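Local coordinates for hypothetical membrane protein (Corynebacterium glutamicum, PDB 6JS9), which binds heme through its N-terminal HtaA domain and probably hands it on within the corynebacterial heme-uptake machinery, at residues T7-S12 with S179-S184; L13-R18 with E171-T176; T59-G64 with D141-S146; A101-D106 with A132-N137. All coordinates share one frame; numbering follows the deposited sequence. Where two conformers were deposited one is given.

Interaction 1. Residues T7-S12 with S179-S184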
loop_
_atom_site.group_PDB
_atom_site.type_symbol
_atom_site.label_atom_id
_atom_site.label_comp_id
_atom_site.label_asym_id
_atom_site.label_seq_id
_atom_site.Cartn_x
_atom_site.Cartn_y
_atom_site.Cartn_z
ATOM N N THR A 7 -15.840 1.983 -15.002
ATOM C CA THR A 7 -14.403 1.993 -14.760
ATOM C C THR A 7 -14.020 3.238 -13.969
ATOM O O THR A 7 -14.650 4.293 -14.100
ATOM C CB THR A 7 -13.621 1.912 -16.085
ATOM O OG1 THR A 7 -12.237 1.638 -15.830
ATOM C CG2 THR A 7 -13.753 3.206 -16.881
ATOM N N ALA A 8 -12.987 3.092 -13.124
ATOM C CA ALA A 8 -12.415 4.195 -12.347
ATOM C C ALA A 8 -11.540 5.030 -13.270
ATOM O O ALA A 8 -10.415 4.646 -13.593
ATOM C CB ALA A 8 -11.602 3.666 -11.165
ATOM N N SER A 9 -12.034 6.201 -13.672
ATOM C CA SER A 9 -11.356 6.999 -14.685
ATOM C C SER A 9 -10.586 8.189 -14.124
ATOM O O SER A 9 -9.898 8.866 -14.896
ATOM C CB SER A 9 -12.369 7.503 -15.717
ATOM O OG SER A 9 -13.363 8.277 -15.082
ATOM N N ASP A 10 -10.678 8.466 -12.823
ATOM C CA ASP A 10 -9.972 9.601 -12.234
ATOM C C ASP A 10 -10.015 9.493 -10.713
ATOM O O ASP A 10 -10.748 8.681 -10.144
ATOM C CB ASP A 10 -10.570 10.934 -12.689
ATOM C CG ASP A 10 -9.513 11.960 -13.016
ATOM O OD1 ASP A 10 -8.350 11.787 -12.587
ATOM O OD2 ASP A 10 -9.846 12.944 -13.700
ATOM N N GLY A 11 -9.236 10.353 -10.063
ATOM C CA GLY A 11 -9.119 10.352 -8.621
ATOM C C GLY A 11 -7.824 9.703 -8.194
ATOM O O GLY A 11 -6.922 9.466 -9.002
ATOM N N SER A 12 -7.736 9.397 -6.898
ATOM C CA SER A 12 -6.523 8.772 -6.383
ATOM C C SER A 12 -6.791 8.115 -5.039
ATOM O O SER A 12 -7.608 8.590 -4.245
ATOM C CB SER A 12 -5.387 9.790 -6.236
ATOM O OG SER A 12 -5.679 10.702 -5.188
ATOM N N SER A 179 -10.583 9.637 -3.274
ATOM C CA SER A 179 -11.843 9.287 -3.909
ATOM C C SER A 179 -11.574 8.952 -5.366
ATOM O O SER A 179 -10.601 9.425 -5.955
ATOM C CB SER A 179 -12.862 10.429 -3.811
ATOM O OG SER A 179 -12.552 11.456 -4.734
ATOM N N LEU A 180 -12.468 8.152 -5.946
ATOM C CA LEU A 180 -12.437 7.834 -7.366
ATOM C C LEU A 180 -13.733 8.302 -8.033
ATOM O O LEU A 180 -14.806 8.289 -7.425
ATOM C CB LEU A 180 -12.246 6.315 -7.591
ATOM C CG LEU A 180 -11.069 5.597 -6.917
ATOM C CD1 LEU A 180 -11.164 4.083 -7.109
ATOM C CD2 LEU A 180 -9.725 6.127 -7.416
ATOM N N THR A 181 -13.627 8.729 -9.287
ATOM C CA THR A 181 -14.795 8.945 -10.129
ATOM C C THR A 181 -14.960 7.741 -11.054
ATOM O O THR A 181 -13.980 7.228 -11.606
ATOM C CB THR A 181 -14.666 10.246 -10.929
ATOM O OG1 THR A 181 -13.632 10.115 -11.908
ATOM C CG2 THR A 181 -14.301 11.406 -10.013
ATOM N N ILE A 182 -16.196 7.258 -11.178
ATOM C CA ILE A 182 -16.519 6.078 -11.974
ATOM C C ILE A 182 -17.393 6.524 -13.132
ATOM O O ILE A 182 -18.284 7.358 -12.947
ATOM C CB ILE A 182 -17.250 5.015 -11.138
ATOM C CG1 ILE A 182 -16.542 4.803 -9.794
ATOM C CG2 ILE A 182 -17.405 3.717 -11.936
ATOM C CD1 ILE A 182 -15.086 4.366 -9.903
ATOM N N SER A 183 -17.139 5.981 -14.322
ATOM C CA SER A 183 -17.923 6.320 -15.509
ATOM C C SER A 183 -17.983 5.103 -16.431
ATOM O O SER A 183 -17.550 4.005 -16.068
ATOM C CB SER A 183 -17.339 7.556 -16.205
ATOM O OG SER A 183 -15.927 7.482 -16.272
ATOM N N SER A 184 -18.530 5.296 -17.632
ATOM C CA SER A 184 -18.692 4.201 -18.592
ATOM C C SER A 184 -17.540 4.105 -19.600
ATOM O O SER A 184 -17.582 4.696 -20.682
ATOM C CB SER A 184 -20.015 4.360 -19.335
ATOM O OG SER A 184 -21.076 4.534 -18.416
#

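Interaction 2. Residues L13-R18 with E171-T176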
loop_
_atom_site.group_PDB
_atom_site.type_symbol
_atom_site.label_atom_id
_atom_site.label_comp_id
_atom_site.label_asym_id
_atom_site.label_seq_id
_atom_site.Cartn_x
_atom_site.Cartn_y
_atom_site.Cartn_z
ATOM N N LEU A 13 -6.079 7.023 -4.792
ATOM C CA LEU A 13 -5.922 6.498 -3.449
ATOM C C LEU A 13 -4.747 7.210 -2.793
ATOM O O LEU A 13 -3.645 7.237 -3.348
ATOM C CB LEU A 13 -5.687 4.987 -3.480
ATOM C CG LEU A 13 -5.135 4.328 -2.211
ATOM C CD1 LEU A 13 -6.137 4.444 -1.063
ATOM C CD2 LEU A 13 -4.814 2.869 -2.485
ATOM N N ASN A 14 -4.997 7.806 -1.628
ATOM C CA ASN A 14 -3.997 8.540 -0.871
ATOM C C ASN A 14 -3.673 7.721 0.375
ATOM O O ASN A 14 -4.527 7.567 1.253
ATOM C CB ASN A 14 -4.497 9.935 -0.494
ATOM C CG ASN A 14 -4.842 10.784 -1.694
ATOM O OD1 ASN A 14 -4.323 10.586 -2.794
ATOM N ND2 ASN A 14 -5.724 11.753 -1.484
ATOM N N TRP A 15 -2.449 7.194 0.453
ATOM C CA TRP A 15 -2.079 6.302 1.557
ATOM C C TRP A 15 -0.570 6.152 1.609
ATOM O O TRP A 15 0.023 5.644 0.655
ATOM C CB TRP A 15 -2.726 4.930 1.381
ATOM C CG TRP A 15 -2.610 4.004 2.560
ATOM C CD1 TRP A 15 -3.082 4.220 3.821
ATOM C CD2 TRP A 15 -2.037 2.684 2.571
ATOM N NE1 TRP A 15 -2.814 3.130 4.624
ATOM C CE2 TRP A 15 -2.191 2.169 3.873
ATOM C CE3 TRP A 15 -1.415 1.889 1.603
ATOM C CZ2 TRP A 15 -1.724 0.903 4.239
ATOM C CZ3 TRP A 15 -0.966 0.622 1.961
ATOM C CH2 TRP A 15 -1.115 0.149 3.272
ATOM N N GLY A 16 0.042 6.543 2.730
ATOM C CA GLY A 16 1.481 6.423 2.881
ATOM C C GLY A 16 1.888 5.269 3.778
ATOM O O GLY A 16 2.890 5.362 4.489
ATOM N N PHE A 17 1.106 4.186 3.762
ATOM C CA PHE A 17 1.332 2.986 4.574
ATOM C C PHE A 17 1.195 3.286 6.066
ATOM O O PHE A 17 0.171 2.948 6.675
ATOM C CB PHE A 17 2.700 2.356 4.263
ATOM C CG PHE A 17 3.017 1.136 5.092
ATOM C CD1 PHE A 17 2.182 0.027 5.072
ATOM C CD2 PHE A 17 4.163 1.090 5.876
ATOM C CE1 PHE A 17 2.467 -1.113 5.839
ATOM C CE2 PHE A 17 4.467 -0.047 6.633
ATOM C CZ PHE A 17 3.606 -1.156 6.606
ATOM N N ARG A 18 2.204 3.920 6.666
ATOM C CA ARG A 18 2.170 4.194 8.105
ATOM C C ARG A 18 3.183 5.276 8.441
ATOM O O ARG A 18 4.381 5.098 8.194
ATOM C CB ARG A 18 2.453 2.931 8.910
ATOM C CG ARG A 18 2.617 3.223 10.377
ATOM C CD ARG A 18 2.151 2.089 11.242
ATOM N NE ARG A 18 2.643 2.288 12.597
ATOM C CZ ARG A 18 2.244 1.597 13.651
ATOM N NH1 ARG A 18 1.326 0.650 13.513
ATOM N NH2 ARG A 18 2.773 1.855 14.843
ATOM N N GLU A 171 -2.492 -4.396 13.634
ATOM C CA GLU A 171 -2.079 -3.059 14.023
ATOM C C GLU A 171 -2.632 -2.019 13.060
ATOM O O GLU A 171 -2.715 -2.246 11.849
ATOM C CB GLU A 171 -0.561 -2.956 14.076
ATOM C CG GLU A 171 -0.112 -1.873 15.027
ATOM C CD GLU A 171 1.259 -2.132 15.623
ATOM O OE1 GLU A 171 1.566 -3.288 16.000
ATOM O OE2 GLU A 171 2.032 -1.162 15.710
ATOM N N ALA A 172 -3.020 -0.873 13.613
ATOM C CA ALA A 172 -3.513 0.214 12.784
ATOM C C ALA A 172 -2.388 0.772 11.925
ATOM O O ALA A 172 -1.236 0.875 12.363
ATOM C CB ALA A 172 -4.111 1.321 13.650
ATOM N N LEU A 173 -2.721 1.104 10.691
ATOM C CA LEU A 173 -1.815 1.773 9.779
ATOM C C LEU A 173 -2.394 3.157 9.503
ATOM O O LEU A 173 -3.321 3.595 10.190
ATOM C CB LEU A 173 -1.618 0.927 8.515
ATOM C CG LEU A 173 -1.076 -0.500 8.680
ATOM C CD1 LEU A 173 -1.155 -1.242 7.335
ATOM C CD2 LEU A 173 0.371 -0.543 9.270
ATOM N N ASP A 174 -1.826 3.869 8.533
ATOM C CA ASP A 174 -2.398 5.154 8.171
ATOM C C ASP A 174 -3.818 4.919 7.661
ATOM O O ASP A 174 -4.084 3.887 7.032
ATOM C CB ASP A 174 -1.585 5.855 7.076
ATOM C CG ASP A 174 -0.338 6.559 7.605
ATOM O OD1 ASP A 174 -0.106 6.565 8.825
ATOM O OD2 ASP A 174 0.404 7.124 6.775
ATOM N N PRO A 175 -4.754 5.822 7.934
ATOM C CA PRO A 175 -6.065 5.718 7.292
ATOM C C PRO A 175 -5.946 5.934 5.790
ATOM O O PRO A 175 -5.032 6.604 5.303
ATOM C CB PRO A 175 -6.880 6.828 7.964
ATOM C CG PRO A 175 -5.865 7.760 8.543
ATOM C CD PRO A 175 -4.711 6.903 8.933
ATOM N N THR A 176 -6.872 5.339 5.042
ATOM C CA THR A 176 -6.907 5.599 3.611
ATOM C C THR A 176 -7.686 6.877 3.340
ATOM O O THR A 176 -8.556 7.275 4.115
ATOM C CB THR A 176 -7.520 4.426 2.836
ATOM O OG1 THR A 176 -8.784 4.073 3.404
ATOM C CG2 THR A 176 -6.593 3.208 2.870
HETATM O O HOH W 1 -1.021 8.131 4.716
#

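Interaction 3. Residues T59-G64 with D141-S146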
loop_
_atom_site.group_PDB
_atom_site.type_symbol
_atom_site.label_atom_id
_atom_site.label_comp_id
_atom_site.label_asym_id
_atom_site.label_seq_id
_atom_site.Cartn_x
_atom_site.Cartn_y
_atom_site.Cartn_z
ATOM N N THR A 59 -17.813 -6.729 -10.210
ATOM C CA THR A 59 -18.643 -7.930 -10.168
ATOM C C THR A 59 -20.046 -7.670 -9.636
ATOM O O THR A 59 -20.946 -8.480 -9.872
ATOM C CB THR A 59 -17.979 -9.017 -9.304
ATOM O OG1 THR A 59 -17.697 -8.485 -8.004
ATOM C CG2 THR A 59 -16.664 -9.480 -9.936
ATOM N N SER A 60 -20.240 -6.574 -8.916
ATOM C CA SER A 60 -21.522 -6.229 -8.328
ATOM C C SER A 60 -21.406 -4.766 -7.941
ATOM O O SER A 60 -20.300 -4.227 -7.893
ATOM C CB SER A 60 -21.848 -7.120 -7.125
ATOM O OG SER A 60 -23.174 -6.903 -6.685
ATOM N N ASP A 61 -22.549 -4.111 -7.698
ATOM C CA ASP A 61 -22.492 -2.696 -7.323
ATOM C C ASP A 61 -21.507 -2.463 -6.181
ATOM O O ASP A 61 -20.733 -1.492 -6.202
ATOM C CB ASP A 61 -23.869 -2.178 -6.918
ATOM C CG ASP A 61 -24.776 -1.900 -8.115
ATOM O OD1 ASP A 61 -24.282 -1.758 -9.254
ATOM O OD2 ASP A 61 -25.996 -1.815 -7.905
ATOM N N SER A 62 -21.511 -3.345 -5.178
ATOM C CA SER A 62 -20.691 -3.169 -3.980
ATOM C C SER A 62 -19.392 -3.969 -3.987
ATOM O O SER A 62 -18.676 -3.962 -2.976
ATOM C CB SER A 62 -21.502 -3.544 -2.737
ATOM O OG SER A 62 -21.871 -4.911 -2.794
ATOM N N GLN A 63 -19.069 -4.678 -5.067
ATOM C CA GLN A 63 -17.826 -5.440 -5.100
ATOM C C GLN A 63 -17.105 -5.209 -6.415
ATOM O O GLN A 63 -17.725 -5.170 -7.481
ATOM C CB GLN A 63 -18.050 -6.968 -4.893
ATOM C CG GLN A 63 -18.754 -7.287 -3.592
ATOM C CD GLN A 63 -18.881 -8.766 -3.308
ATOM O OE1 GLN A 63 -18.383 -9.614 -4.053
ATOM N NE2 GLN A 63 -19.542 -9.084 -2.208
ATOM N N GLY A 64 -15.791 -5.074 -6.324
ATOM C CA GLY A 64 -14.961 -4.912 -7.496
ATOM C C GLY A 64 -13.544 -4.638 -7.064
ATOM O O GLY A 64 -13.256 -4.470 -5.874
ATOM N N ASP A 141 -20.037 1.897 -3.952
ATOM C CA ASP A 141 -21.160 1.608 -4.848
ATOM C C ASP A 141 -20.723 1.988 -6.259
ATOM O O ASP A 141 -20.729 3.170 -6.613
ATOM C CB ASP A 141 -22.401 2.373 -4.414
ATOM C CG ASP A 141 -23.640 2.043 -5.252
ATOM O OD1 ASP A 141 -23.536 1.397 -6.327
ATOM O OD2 ASP A 141 -24.733 2.443 -4.802
ATOM N N PHE A 142 -20.342 0.986 -7.058
ATOM C CA PHE A 142 -19.841 1.246 -8.403
ATOM C C PHE A 142 -20.922 1.733 -9.359
ATOM O O PHE A 142 -20.590 2.162 -10.470
ATOM C CB PHE A 142 -19.177 -0.006 -8.980
ATOM C CG PHE A 142 -17.798 -0.267 -8.431
ATOM C CD1 PHE A 142 -16.690 0.385 -8.957
ATOM C CD2 PHE A 142 -17.608 -1.157 -7.381
ATOM C CE1 PHE A 142 -15.412 0.149 -8.445
ATOM C CE2 PHE A 142 -16.330 -1.398 -6.867
ATOM C CZ PHE A 142 -15.236 -0.741 -7.404
ATOM N N SER A 143 -22.197 1.680 -8.973
ATOM C CA SER A 143 -23.224 2.299 -9.806
ATOM C C SER A 143 -23.335 3.801 -9.577
ATOM O O SER A 143 -24.084 4.463 -10.297
ATOM C CB SER A 143 -24.586 1.663 -9.557
ATOM O OG SER A 143 -25.153 2.197 -8.377
ATOM N N GLN A 144 -22.636 4.357 -8.597
ATOM C CA GLN A 144 -22.664 5.796 -8.396
ATOM C C GLN A 144 -21.483 6.442 -9.110
ATOM O O GLN A 144 -20.604 5.769 -9.655
ATOM C CB GLN A 144 -22.675 6.144 -6.903
ATOM C CG GLN A 144 -23.901 5.619 -6.139
ATOM C CD GLN A 144 -25.217 6.308 -6.518
ATOM O OE1 GLN A 144 -25.607 6.355 -7.687
ATOM N NE2 GLN A 144 -25.913 6.833 -5.515
ATOM N N ASP A 145 -21.480 7.771 -9.121
ATOM C CA ASP A 145 -20.482 8.509 -9.878
ATOM C C ASP A 145 -19.140 8.600 -9.161
ATOM O O ASP A 145 -18.147 8.996 -9.785
ATOM C CB ASP A 145 -21.015 9.911 -10.204
ATOM C CG ASP A 145 -22.297 9.869 -11.039
ATOM O OD1 ASP A 145 -22.476 8.891 -11.804
ATOM O OD2 ASP A 145 -23.123 10.806 -10.931
ATOM N N SER A 146 -19.071 8.222 -7.886
ATOM C CA SER A 146 -17.813 8.314 -7.164
ATOM C C SER A 146 -17.779 7.299 -6.031
ATOM O O SER A 146 -18.810 6.792 -5.584
ATOM C CB SER A 146 -17.589 9.722 -6.613
ATOM O OG SER A 146 -18.686 10.098 -5.810
#

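Interaction 4. Residues A101-D106 with A132-N137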
loop_
_atom_site.group_PDB
_atom_site.type_symbol
_atom_site.label_atom_id
_atom_site.label_comp_id
_atom_site.label_asym_id
_atom_site.label_seq_id
_atom_site.Cartn_x
_atom_site.Cartn_y
_atom_site.Cartn_z
ATOM N N ALA A 101 -12.857 -2.966 2.428
ATOM C CA ALA A 101 -11.942 -3.129 1.313
ATOM C C ALA A 101 -10.674 -3.818 1.811
ATOM O O ALA A 101 -10.403 -3.877 3.013
ATOM C CB ALA A 101 -11.592 -1.786 0.660
ATOM N N GLN A 102 -9.898 -4.343 0.866
ATOM C CA GLN A 102 -8.556 -4.857 1.117
ATOM C C GLN A 102 -7.559 -4.109 0.246
ATOM O O GLN A 102 -7.847 -3.792 -0.912
ATOM C CB GLN A 102 -8.490 -6.348 0.819
ATOM C CG GLN A 102 -9.366 -7.145 1.733
ATOM C CD GLN A 102 -9.296 -8.608 1.443
ATOM O OE1 GLN A 102 -9.545 -9.038 0.313
ATOM N NE2 GLN A 102 -8.956 -9.396 2.460
ATOM N N LEU A 103 -6.393 -3.814 0.802
ATOM C CA LEU A 103 -5.299 -3.223 0.047
ATOM C C LEU A 103 -4.317 -4.334 -0.294
ATOM O O LEU A 103 -3.731 -4.939 0.608
ATOM C CB LEU A 103 -4.606 -2.117 0.847
ATOM C CG LEU A 103 -5.332 -0.783 0.994
ATOM C CD1 LEU A 103 -4.617 0.140 1.984
ATOM C CD2 LEU A 103 -5.477 -0.101 -0.358
ATOM N N VAL A 104 -4.150 -4.612 -1.587
ATOM C CA VAL A 104 -3.327 -5.718 -2.069
ATOM C C VAL A 104 -2.125 -5.145 -2.803
ATOM O O VAL A 104 -2.259 -4.181 -3.565
ATOM C CB VAL A 104 -4.151 -6.638 -2.981
ATOM C CG1 VAL A 104 -3.318 -7.823 -3.455
ATOM C CG2 VAL A 104 -5.376 -7.109 -2.226
ATOM N N VAL A 105 -0.943 -5.720 -2.556
ATOM C CA VAL A 105 0.301 -5.247 -3.150
ATOM C C VAL A 105 1.149 -6.436 -3.580
ATOM O O VAL A 105 0.973 -7.569 -3.118
ATOM C CB VAL A 105 1.135 -4.355 -2.194
ATOM C CG1 VAL A 105 0.335 -3.140 -1.728
ATOM C CG2 VAL A 105 1.635 -5.162 -1.028
ATOM N N ASP A 106 2.073 -6.159 -4.492
ATOM C CA ASP A 106 3.203 -7.033 -4.744
ATOM C C ASP A 106 4.386 -6.470 -3.970
ATOM O O ASP A 106 4.595 -5.253 -3.938
ATOM C CB ASP A 106 3.541 -7.113 -6.238
ATOM C CG ASP A 106 2.525 -7.917 -7.053
ATOM O OD1 ASP A 106 1.555 -8.473 -6.488
ATOM O OD2 ASP A 106 2.708 -8.001 -8.287
ATOM N N ALA A 132 -3.425 -4.944 4.081
ATOM C CA ALA A 132 -4.256 -4.266 5.068
ATOM C C ALA A 132 -5.727 -4.492 4.753
ATOM O O ALA A 132 -6.121 -4.584 3.587
ATOM C CB ALA A 132 -3.976 -2.754 5.118
ATOM N N ASP A 133 -6.525 -4.580 5.818
ATOM C CA ASP A 133 -7.979 -4.516 5.746
ATOM C C ASP A 133 -8.423 -3.082 5.999
ATOM O O ASP A 133 -7.875 -2.396 6.871
ATOM C CB ASP A 133 -8.617 -5.438 6.787
ATOM C CG ASP A 133 -8.510 -6.915 6.428
ATOM O OD1 ASP A 133 -8.903 -7.292 5.300
ATOM O OD2 ASP A 133 -8.053 -7.701 7.289
ATOM N N VAL A 134 -9.416 -2.627 5.237
ATOM C CA VAL A 134 -9.884 -1.246 5.298
ATOM C C VAL A 134 -11.338 -1.235 5.747
ATOM O O VAL A 134 -12.162 -1.996 5.223
ATOM C CB VAL A 134 -9.754 -0.532 3.940
ATOM C CG1 VAL A 134 -10.023 0.969 4.105
ATOM C CG2 VAL A 134 -8.399 -0.803 3.315
ATOM N N SER A 135 -11.656 -0.355 6.687
ATOM C CA SER A 135 -13.031 -0.099 7.095
ATOM C C SER A 135 -13.407 1.262 6.523
ATOM O O SER A 135 -12.994 2.303 7.043
ATOM C CB SER A 135 -13.173 -0.148 8.612
ATOM O OG SER A 135 -12.660 -1.372 9.114
ATOM N N LEU A 136 -14.172 1.243 5.438
ATOM C CA LEU A 136 -14.499 2.461 4.709
ATOM C C LEU A 136 -15.551 3.278 5.446
ATOM O O LEU A 136 -16.480 2.723 6.037
ATOM C CB LEU A 136 -15.007 2.113 3.311
ATOM C CG LEU A 136 -13.969 1.464 2.397
ATOM C CD1 LEU A 136 -14.656 0.861 1.188
ATOM C CD2 LEU A 136 -12.932 2.479 1.969
ATOM N N ASN A 137 -15.404 4.611 5.388
ATOM C CA ASN A 137 -16.405 5.515 5.961
ATOM C C ASN A 137 -17.776 5.351 5.302
ATOM O O ASN A 137 -18.809 5.455 5.974
ATOM C CB ASN A 137 -15.944 6.973 5.832
ATOM C CG ASN A 137 -14.680 7.273 6.626
ATOM O OD1 ASN A 137 -14.314 6.533 7.545
ATOM N ND2 ASN A 137 -14.013 8.380 6.284
#

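Interaction 1. Residues T7-S12 with S179-S184
Ser9 OG and Ser183 OG lie 2.9 Å apart in a hydrogen bond that either hydroxyl could donate, bridging two antiparallel strands at one end of the β-sheet of this HtaA domain. Strand 7-9 and strand 11-14 both run against 177-183, and the chain turns a corner between them at Asp10. Ser183, with chi1 at 43°, sets its OG between its own backbone N and carbonyl carbon, which turns the hydroxyl toward Ser9; serine suits both places, being short and polar at a partly open face. Around this bond the backbones pair: Thr7 and Ser183 exchange two hydrogen bonds, Thr7 N to Ser183 O at 2.9 Å and Ser183 N to Thr7 O at 3.0 Å. Ser9 N then reaches Thr181 O. Past the corner, Thr181 N donates to Asp10 O from well above the carbonyl plane, 46° out of it, and Ser12 N bonds Ser179 O. Gly11 has a positive phi, at which a CB would jam against Asp10 O and collide with Ser179 O and Leu180 CA, so glycine fits this site. On the buried face, the small Ala8 takes two longer side chains: its CB is 4.1 Å from Leu180 CD1, and Val66 and Pro51 touch both residues. The closer apolar partner comes from the branched Ile182, whose CD1 ends 3.8 Å from Ala8 CB.

Interaction 2. Residues L13-R18 with E171-T176
Just before the heme-binding helix 19-26, the segment 13-18 leaves its strand and packs against the loop 171-176, next to the heme pocket. Arg18 stands at the N-cap position of that helix. Its CG lies anti to the backbone N (chi1 172°), and the long side chain then runs past Leu173, with CD 3.7 Å from Leu173 CD2, to a salt bridge: NH1 meets Glu171 OE2 at 2.9 Å on the anti side, tilted out of the carboxylate plane and bent at the hydrogen, and NH2 adds a weak bond to the same oxygen. The two planar groups are turned 57° apart. NE bonds to Ser20, a heme-binding residue, so arginine's several N-H groups tie the loop to the site. Asp174 works there too: its backbone N donates to Phe17 O (2.9 Å), its OD1 accepts from Gln19 N, and its OD2 forms a salt bridge with Arg22. A water links Asp174 OD2, 2.7 Å away, to Gly16 N. CD1 of the branched Leu173 touches two aromatic rings, at the edge of Trp15 (CZ2, 3.8 Å) and near Phe17 CE1 (3.9 Å). Trp15 combines a broad apolar surface with one N-H. Thr176 CG2 sits over the face of its five-membered ring, 4.1 Å from the centroid. At the edge, with the acceptor 5° out of the ring plane, Trp15 NE1 donates to Asp174 O at 2.8 Å.

Interaction 3. Residues T59-G64 with D141-S146
The polar part of this contact centres on one straight backbone bond: Phe142 N donates to Asp61 O at 2.7 Å, with an angle of 172° at the hydrogen. Each partner belongs to a type I β-turn, Ser60 to Gln63 and Asp141 to Gln144. The second is reinforced by an Asx turn, in which Asp141 OD1 accepts from Ser143 N at 3.0 Å and from Ser143 OG at 2.7 Å, both from one face of the carboxylate. With CG anti to the backbone N (chi1 -176°), Asp141 brings OD1 to Ser143 and beside Asp61; its short acid suits the turn, and serine supplies a hydroxyl beside its own N-H.

The two carboxylates of Asp61 and Asp141 probably repel one another mildly: the side chains lie side by side, with Asp61 OD2 4.3 Å from Asp141 OD1, and the two donors from Ser143 probably ease this. Asp61 OD1 also rests against Ser143 CB at 3.4 Å.

The Phe142 ring packs against backbone: its edge meets Asp61 O, and CE2 lies 3.8 Å from Gly64 CA. A CB on Gly64 would strike that ring carbon, so the flat ring suits this buried place beside a glycine.

Around them, a classic β-bulge of Thr59 and Ser60 facing Gln63 leads from strand 48-58 into 63-79, the 141-146 loop joins strands 129-136 and 146-155, and Gly64 pairs onward with Phe96 of strand 82-97.

Interaction 4. Residues A101-D106 with A132-N137
Val134 N donates to Ala101 O at 2.7 Å, the shortest hydrogen bond between the two strands, while Ala101 N donates to Val134 O at 3.0 Å. Two residues along, Leu103 N reaches Ala132 O at 2.9 Å in an almost straight bond (173°); the return bond from Ala132 N is weak. The non-hydrogen-bonded pair between them is Gln102 and Asp133.

Side chains alternate between the two faces. On the buried one, Leu103 CG meets Val134 CG2 at 3.8 Å. Val134 CG1 is anti to the backbone N (chi1 -170°), which leaves CG2 as the branch turned to Leu103. Ala101 CB lies 4.0 Å from Val134 CB and also touches Leu136 CD1, the small alanine admitting both bulkier neighbours. On the other, more open face, Gln102 and Asp133 run side by side with their amide and carboxylate planes 8° apart. Their nearest polar atoms, Gln102 NE2 and Asp133 OD1, are 3.5 Å apart without forming a hydrogen bond; both side chains are partly exposed, which suits their polar ends.

Further out, Trp15 and Thr176 rest on Leu103, Leu173 lies on Ala132, and Met94 of strand 82-97 packs on Ala101. Gln102 and Val104 continue the backbone pairing to Val95 and Lys93. The arrangement is typical of a twisted antiparallel β-sheet, here in the HtaA domain, with the Ala101, Leu103, Ala132 and Val134 face turned inward and the Gln102 and Asp133 face more open.

All four contacts reach the same antiparallel sheet, but they lie at different distances from the heme. Interaction 2 is at the pocket: the Arg18 side chain comes within about 4 Å of the heme, and that of Glu171 is about 3 Å from that of Tyr167. Interaction 4, its centre 9 Å from that of interaction 2, backs it through Leu103, whose CD2 is 3.7 Å from Leu13 CD2; the Ala132 side chain is still about 13 Å from the heme. Interactions 1 and 3 lie away from the site, with centres 11 Å apart, and Ile182 N probably bonds Asp145 O at 3.0 Å. Strand 11-14 leads from interaction 1 into interaction 2, centres 20 Å apart.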